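Local coordinates for protein peptidase, M20/M25/M40 family (Staphylococcus aureus, PDB 4EWT) that probably hydrolyses the amide bond of N-acylated amino acids or related substrates as a manganese-bound amidohydrolase of the M20 peptidase family, at residues V99-Y111 with H361-L373. Numbering follows the deposited sequence.
Sequences VMHACGHDAHTAY and HHHPKFNISEKSL. With MN (manganese (II) ion), chain F; MN (manganese (II) ion), chain E.
Ala102 and His362 meet where the two segments come closest, joined by a nearly straight backbone hydrogen bond from His362 N to Ala102 O (2.8 Å, 173° at the hydrogen). Ala102 O also sits over the centre of the Phe366 ring, 3.3 Å from its CG. With CG anti to the backbone N (chi1 173°), that ring is laid against the backbone of residues 102-104, Cys103 N over the same face and Gly104 N near CE2. Phe366 CE1 in turn lies over the middle of the His361 imidazole, whose edge faces Cys103 SG, with CD2 3.5 Å from the sulfur. His361 NE2 is hydrogen-bonded to Val165. The contact builds the dinuclear metal centre of the M20 family, probably the catalytic one; here Cys103 SG bridges both manganese ions, at 2.4 and 2.6 Å, where many relatives use an aspartate. One ion also takes His362 NE2 (2.5 Å) and Glu139, the other His105 NE2 and His164, and a water bridges the two. The hydrogen bond thus ties the bridging cysteine's neighbour to a ligand distant in sequence. Farther along, the helix beginning at His105 rests on the start of helix 372-386: Leu373 CD2 fits against Ala107 and Ala110, 3.8 Å from each CB, while Ile368 CD1 reaches Ala107 CB. At the other end, the extended Met100 side chain brings CE to the backbone oxygens of Pro364 and Phe366.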
loop_
_atom_site.group_PDB
_atom_site.type_symbol
_atom_site.label_atom_id
_atom_site.label_comp_id
_atom_site.label_asym_id
_atom_site.label_seq_id
_atom_site.Cartn_x
_atom_site.Cartn_y
_atom_site.Cartn_z
ATOM N N VAL A 99 -41.128 -1.795 2.216
ATOM C CA VAL A 99 -40.823 -2.054 3.624
ATOM C C VAL A 99 -41.268 -3.455 4.060
ATOM O O VAL A 99 -42.258 -3.981 3.551
ATOM C CB VAL A 99 -41.257 -0.876 4.589
ATOM C CG1 VAL A 99 -42.285 0.023 3.952
ATOM C CG2 VAL A 99 -41.720 -1.373 5.964
ATOM N N MET A 100 -40.488 -4.045 4.972
ATOM C CA MET A 100 -40.621 -5.439 5.408
ATOM C C MET A 100 -40.100 -5.646 6.836
ATOM O O MET A 100 -39.051 -5.095 7.204
ATOM C CB MET A 100 -39.819 -6.344 4.464
ATOM C CG MET A 100 -39.716 -7.800 4.903
ATOM S SD MET A 100 -38.517 -8.749 3.943
ATOM C CE MET A 100 -38.766 -10.362 4.685
ATOM N N HIS A 101 -40.811 -6.455 7.625
ATOM C CA HIS A 101 -40.286 -6.921 8.915
ATOM C C HIS A 101 -39.234 -8.015 8.707
ATOM O O HIS A 101 -39.516 -9.206 8.898
ATOM C CB HIS A 101 -41.399 -7.414 9.841
ATOM C CG HIS A 101 -42.011 -6.336 10.679
ATOM N ND1 HIS A 101 -41.310 -5.670 11.665
ATOM C CD2 HIS A 101 -43.262 -5.816 10.687
ATOM C CE1 HIS A 101 -42.102 -4.781 12.238
ATOM N NE2 HIS A 101 -43.290 -4.848 11.661
ATOM N N ALA A 102 -38.029 -7.587 8.319
ATOM C CA ALA A 102 -36.940 -8.487 7.965
ATOM C C ALA A 102 -36.018 -8.856 9.136
ATOM O O ALA A 102 -34.946 -9.430 8.913
ATOM C CB ALA A 102 -36.119 -7.889 6.800
ATOM N N CYS A 103 -36.432 -8.533 10.365
ATOM C CA CYS A 103 -35.630 -8.820 11.573
ATOM C C CYS A 103 -36.447 -9.483 12.694
ATOM O O CYS A 103 -35.952 -9.662 13.811
ATOM C CB CYS A 103 -34.954 -7.545 12.095
ATOM S SG CYS A 103 -33.375 -7.804 12.958
ATOM N N GLY A 104 -37.697 -9.834 12.394
ATOM C CA GLY A 104 -38.544 -10.582 13.320
ATOM C C GLY A 104 -39.157 -9.731 14.415
ATOM O O GLY A 104 -39.630 -10.261 15.419
ATOM N N HIS A 105 -39.155 -8.414 14.219
ATOM C CA HIS A 105 -39.733 -7.476 15.189
ATOM C C HIS A 105 -41.253 -7.650 15.308
ATOM O O HIS A 105 -41.828 -7.412 16.365
ATOM C CB HIS A 105 -39.393 -6.029 14.819
ATOM C CG HIS A 105 -37.943 -5.681 14.961
ATOM N ND1 HIS A 105 -37.480 -4.386 14.862
ATOM C CD2 HIS A 105 -36.853 -6.452 15.195
ATOM C CE1 HIS A 105 -36.172 -4.373 15.028
ATOM N NE2 HIS A 105 -35.767 -5.613 15.228
ATOM N N ASP A 106 -41.895 -8.062 14.216
ATOM C CA ASP A 106 -43.306 -8.448 14.253
ATOM C C ASP A 106 -43.512 -9.641 15.195
ATOM O O ASP A 106 -44.469 -9.661 15.980
ATOM C CB ASP A 106 -43.822 -8.774 12.847
ATOM C CG ASP A 106 -42.987 -9.839 12.142
ATOM O OD1 ASP A 106 -41.758 -9.928 12.387
ATOM O OD2 ASP A 106 -43.570 -10.593 11.344
ATOM N N ALA A 107 -42.601 -10.615 15.126
ATOM C CA ALA A 107 -42.654 -11.776 16.010
ATOM C C ALA A 107 -42.338 -11.404 17.456
ATOM O O ALA A 107 -42.975 -11.909 18.371
ATOM C CB ALA A 107 -41.725 -12.869 15.526
ATOM N N HIS A 108 -41.378 -10.506 17.671
ATOM C CA HIS A 108 -41.121 -10.016 19.020
ATOM C C HIS A 108 -42.365 -9.356 19.640
ATOM O O HIS A 108 -42.703 -9.613 20.794
ATOM C CB HIS A 108 -39.939 -9.057 19.054
ATOM C CG HIS A 108 -38.665 -9.647 18.529
ATOM N ND1 HIS A 108 -37.649 -8.873 18.016
ATOM C CD2 HIS A 108 -38.251 -10.932 18.423
ATOM C CE1 HIS A 108 -36.658 -9.654 17.624
ATOM N NE2 HIS A 108 -37.001 -10.908 17.852
ATOM N N THR A 109 -43.042 -8.522 18.858
ATOM C CA THR A 109 -44.237 -7.831 19.327
ATOM C C THR A 109 -45.374 -8.824 19.600
ATOM O O THR A 109 -46.043 -8.751 20.634
ATOM C CB THR A 109 -44.648 -6.742 18.316
ATOM O OG1 THR A 109 -43.526 -5.877 18.109
ATOM C CG2 THR A 109 -45.831 -5.916 18.818
ATOM N N ALA A 110 -45.543 -9.777 18.691
ATOM C CA ALA A 110 -46.608 -10.772 18.791
ATOM C C ALA A 110 -46.567 -11.554 20.103
ATOM O O ALA A 110 -47.573 -11.608 20.840
ATOM C CB ALA A 110 -46.576 -11.724 17.587
ATOM N N TYR A 111 -45.416 -12.153 20.401
ATOM C CA TYR A 111 -45.306 -13.000 21.585
ATOM C C TYR A 111 -45.414 -12.159 22.861
ATOM O O TYR A 111 -46.010 -12.602 23.837
ATOM C CB TYR A 111 -44.023 -13.847 21.577
ATOM C CG TYR A 111 -42.859 -13.212 22.310
ATOM C CD1 TYR A 111 -42.763 -13.276 23.706
ATOM C CD2 TYR A 111 -41.858 -12.545 21.616
ATOM C CE1 TYR A 111 -41.703 -12.674 24.386
ATOM C CE2 TYR A 111 -40.787 -11.950 22.288
ATOM C CZ TYR A 111 -40.720 -12.023 23.673
ATOM O OH TYR A 111 -39.667 -11.431 24.342
ATOM N N HIS A 361 -30.896 -12.236 8.666
ATOM C CA HIS A 361 -31.678 -11.018 8.914
ATOM C C HIS A 361 -31.401 -9.907 7.903
ATOM O O HIS A 361 -30.285 -9.795 7.377
ATOM C CB HIS A 361 -31.420 -10.507 10.334
ATOM C CG HIS A 361 -31.969 -11.398 11.401
ATOM N ND1 HIS A 361 -31.530 -12.692 11.590
ATOM C CD2 HIS A 361 -32.921 -11.183 12.340
ATOM C CE1 HIS A 361 -32.192 -13.237 12.595
ATOM N NE2 HIS A 361 -33.043 -12.343 13.066
ATOM N N HIS A 362 -32.428 -9.094 7.650
ATOM C CA HIS A 362 -32.385 -7.996 6.666
ATOM C C HIS A 362 -32.424 -8.434 5.189
ATOM O O HIS A 362 -32.534 -7.595 4.300
ATOM C CB HIS A 362 -31.144 -7.112 6.860
ATOM C CG HIS A 362 -31.173 -6.294 8.111
ATOM N ND1 HIS A 362 -30.870 -4.951 8.127
ATOM C CD2 HIS A 362 -31.473 -6.626 9.391
ATOM C CE1 HIS A 362 -30.968 -4.492 9.362
ATOM N NE2 HIS A 362 -31.337 -5.487 10.147
ATOM N N HIS A 363 -32.338 -9.736 4.935
ATOM C CA HIS A 363 -32.457 -10.290 3.575
ATOM C C HIS A 363 -33.930 -10.304 3.119
ATOM O O HIS A 363 -34.816 -10.575 3.930
ATOM C CB HIS A 363 -31.864 -11.706 3.564
ATOM C CG HIS A 363 -31.694 -12.300 2.199
ATOM N ND1 HIS A 363 -30.477 -12.348 1.552
ATOM C CD2 HIS A 363 -32.584 -12.895 1.371
ATOM C CE1 HIS A 363 -30.628 -12.936 0.379
ATOM N NE2 HIS A 363 -31.897 -13.279 0.245
ATOM N N PRO A 364 -34.202 -9.998 1.828
ATOM C CA PRO A 364 -35.572 -10.026 1.285
ATOM C C PRO A 364 -36.323 -11.349 1.466
ATOM O O PRO A 364 -37.559 -11.362 1.428
ATOM C CB PRO A 364 -35.362 -9.759 -0.212
ATOM C CG PRO A 364 -34.130 -8.943 -0.271
ATOM C CD PRO A 364 -33.248 -9.435 0.850
ATOM N N LYS A 365 -35.589 -12.445 1.654
ATOM C CA LYS A 365 -36.196 -13.768 1.808
ATOM C C LYS A 365 -36.238 -14.255 3.265
ATOM O O LYS A 365 -36.657 -15.388 3.531
ATOM C CB LYS A 365 -35.520 -14.806 0.890
ATOM C CG LYS A 365 -34.303 -15.507 1.490
ATOM C CD LYS A 365 -34.221 -16.966 1.060
ATOM C CE LYS A 365 -33.467 -17.127 -0.240
ATOM N NZ LYS A 365 -33.354 -18.562 -0.590
ATOM N N PHE A 366 -35.822 -13.386 4.191
ATOM C CA PHE A 366 -35.832 -13.660 5.633
ATOM C C PHE A 366 -37.119 -14.348 6.086
ATOM O O PHE A 366 -38.219 -13.876 5.780
ATOM C CB PHE A 366 -35.634 -12.346 6.405
ATOM C CG PHE A 366 -35.787 -12.470 7.898
ATOM C CD1 PHE A 366 -34.710 -12.849 8.692
ATOM C CD2 PHE A 366 -37.004 -12.180 8.513
ATOM C CE1 PHE A 366 -34.844 -12.955 10.075
ATOM C CE2 PHE A 366 -37.145 -12.284 9.896
ATOM C CZ PHE A 366 -36.059 -12.671 10.676
ATOM N N ASN A 367 -36.970 -15.460 6.803
ATOM C CA ASN A 367 -38.109 -16.186 7.377
ATOM C C ASN A 367 -37.717 -16.964 8.629
ATOM O O ASN A 367 -36.585 -17.444 8.751
ATOM C CB ASN A 367 -38.747 -17.131 6.348
ATOM C CG ASN A 367 -40.215 -17.451 6.656
ATOM O OD1 ASN A 367 -40.698 -17.284 7.781
ATOM N ND2 ASN A 367 -40.929 -17.919 5.640
ATOM N N ILE A 368 -38.669 -17.081 9.551
ATOM C CA ILE A 368 -38.459 -17.775 10.814
ATOM C C ILE A 368 -39.472 -18.916 11.023
ATOM O O ILE A 368 -40.571 -18.889 10.461
ATOM C CB ILE A 368 -38.535 -16.783 12.006
ATOM C CG1 ILE A 368 -39.876 -16.030 11.997
ATOM C CG2 ILE A 368 -37.347 -15.817 11.971
ATOM C CD1 ILE A 368 -40.040 -14.973 13.084
ATOM N N SER A 369 -39.092 -19.902 11.799
ATOM C CA SER A 369 -40.016 -20.858 12.284
ATOM C C SER A 369 -40.922 -20.175 13.291
ATOM O O SER A 369 -40.453 -19.548 14.209
ATOM C CB SER A 369 -39.280 -21.961 12.965
ATOM O OG SER A 369 -40.101 -22.450 13.973
ATOM N N GLU A 370 -42.228 -20.312 13.105
ATOM C CA GLU A 370 -43.200 -19.584 13.920
ATOM C C GLU A 370 -43.377 -20.165 15.319
ATOM O O GLU A 370 -44.099 -19.592 16.147
ATOM C CB GLU A 370 -44.546 -19.461 13.194
ATOM C CG GLU A 370 -44.560 -18.347 12.148
ATOM C CD GLU A 370 -45.899 -18.189 11.450
ATOM O OE1 GLU A 370 -46.452 -19.199 10.970
ATOM O OE2 GLU A 370 -46.394 -17.045 11.371
ATOM N N LYS A 371 -42.709 -21.285 15.591
ATOM C CA LYS A 371 -42.742 -21.855 16.932
ATOM C C LYS A 371 -41.701 -21.225 17.858
ATOM O O LYS A 371 -41.583 -21.612 19.022
ATOM C CB LYS A 371 -42.645 -23.383 16.904
ATOM C CG LYS A 371 -41.319 -23.944 16.458
ATOM C CD LYS A 371 -41.457 -25.433 16.143
ATOM C CE LYS A 371 -42.276 -25.672 14.881
ATOM N NZ LYS A 371 -42.684 -27.105 14.748
ATOM N N SER A 372 -40.955 -20.251 17.328
ATOM C CA SER A 372 -40.124 -19.377 18.150
ATOM C C SER A 372 -40.992 -18.453 19.001
ATOM O O SER A 372 -40.544 -17.974 20.045
ATOM C CB SER A 372 -39.192 -18.537 17.276
ATOM O OG SER A 372 -39.924 -17.718 16.375
ATOM N N LEU A 373 -42.228 -18.203 18.553
ATOM C CA LEU A 373 -43.157 -17.317 19.273
ATOM C C LEU A 373 -43.475 -17.849 20.667
ATOM O O LEU A 373 -43.290 -17.154 21.668
ATOM C CB LEU A 373 -44.460 -17.106 18.486
ATOM C CG LEU A 373 -44.442 -16.237 17.223
ATOM C CD1 LEU A 373 -45.692 -16.464 16.401
ATOM C CD2 LEU A 373 -44.309 -14.763 17.553
HETATM MN MN MN F . -33.782 -6.743 15.293
HETATM MN MN MN E . -32.249 -5.697 12.471
HETATM O O HOH W 1 -32.082 -5.013 14.798
HETATM O O HOH W 2 -33.831 -5.860 17.371
#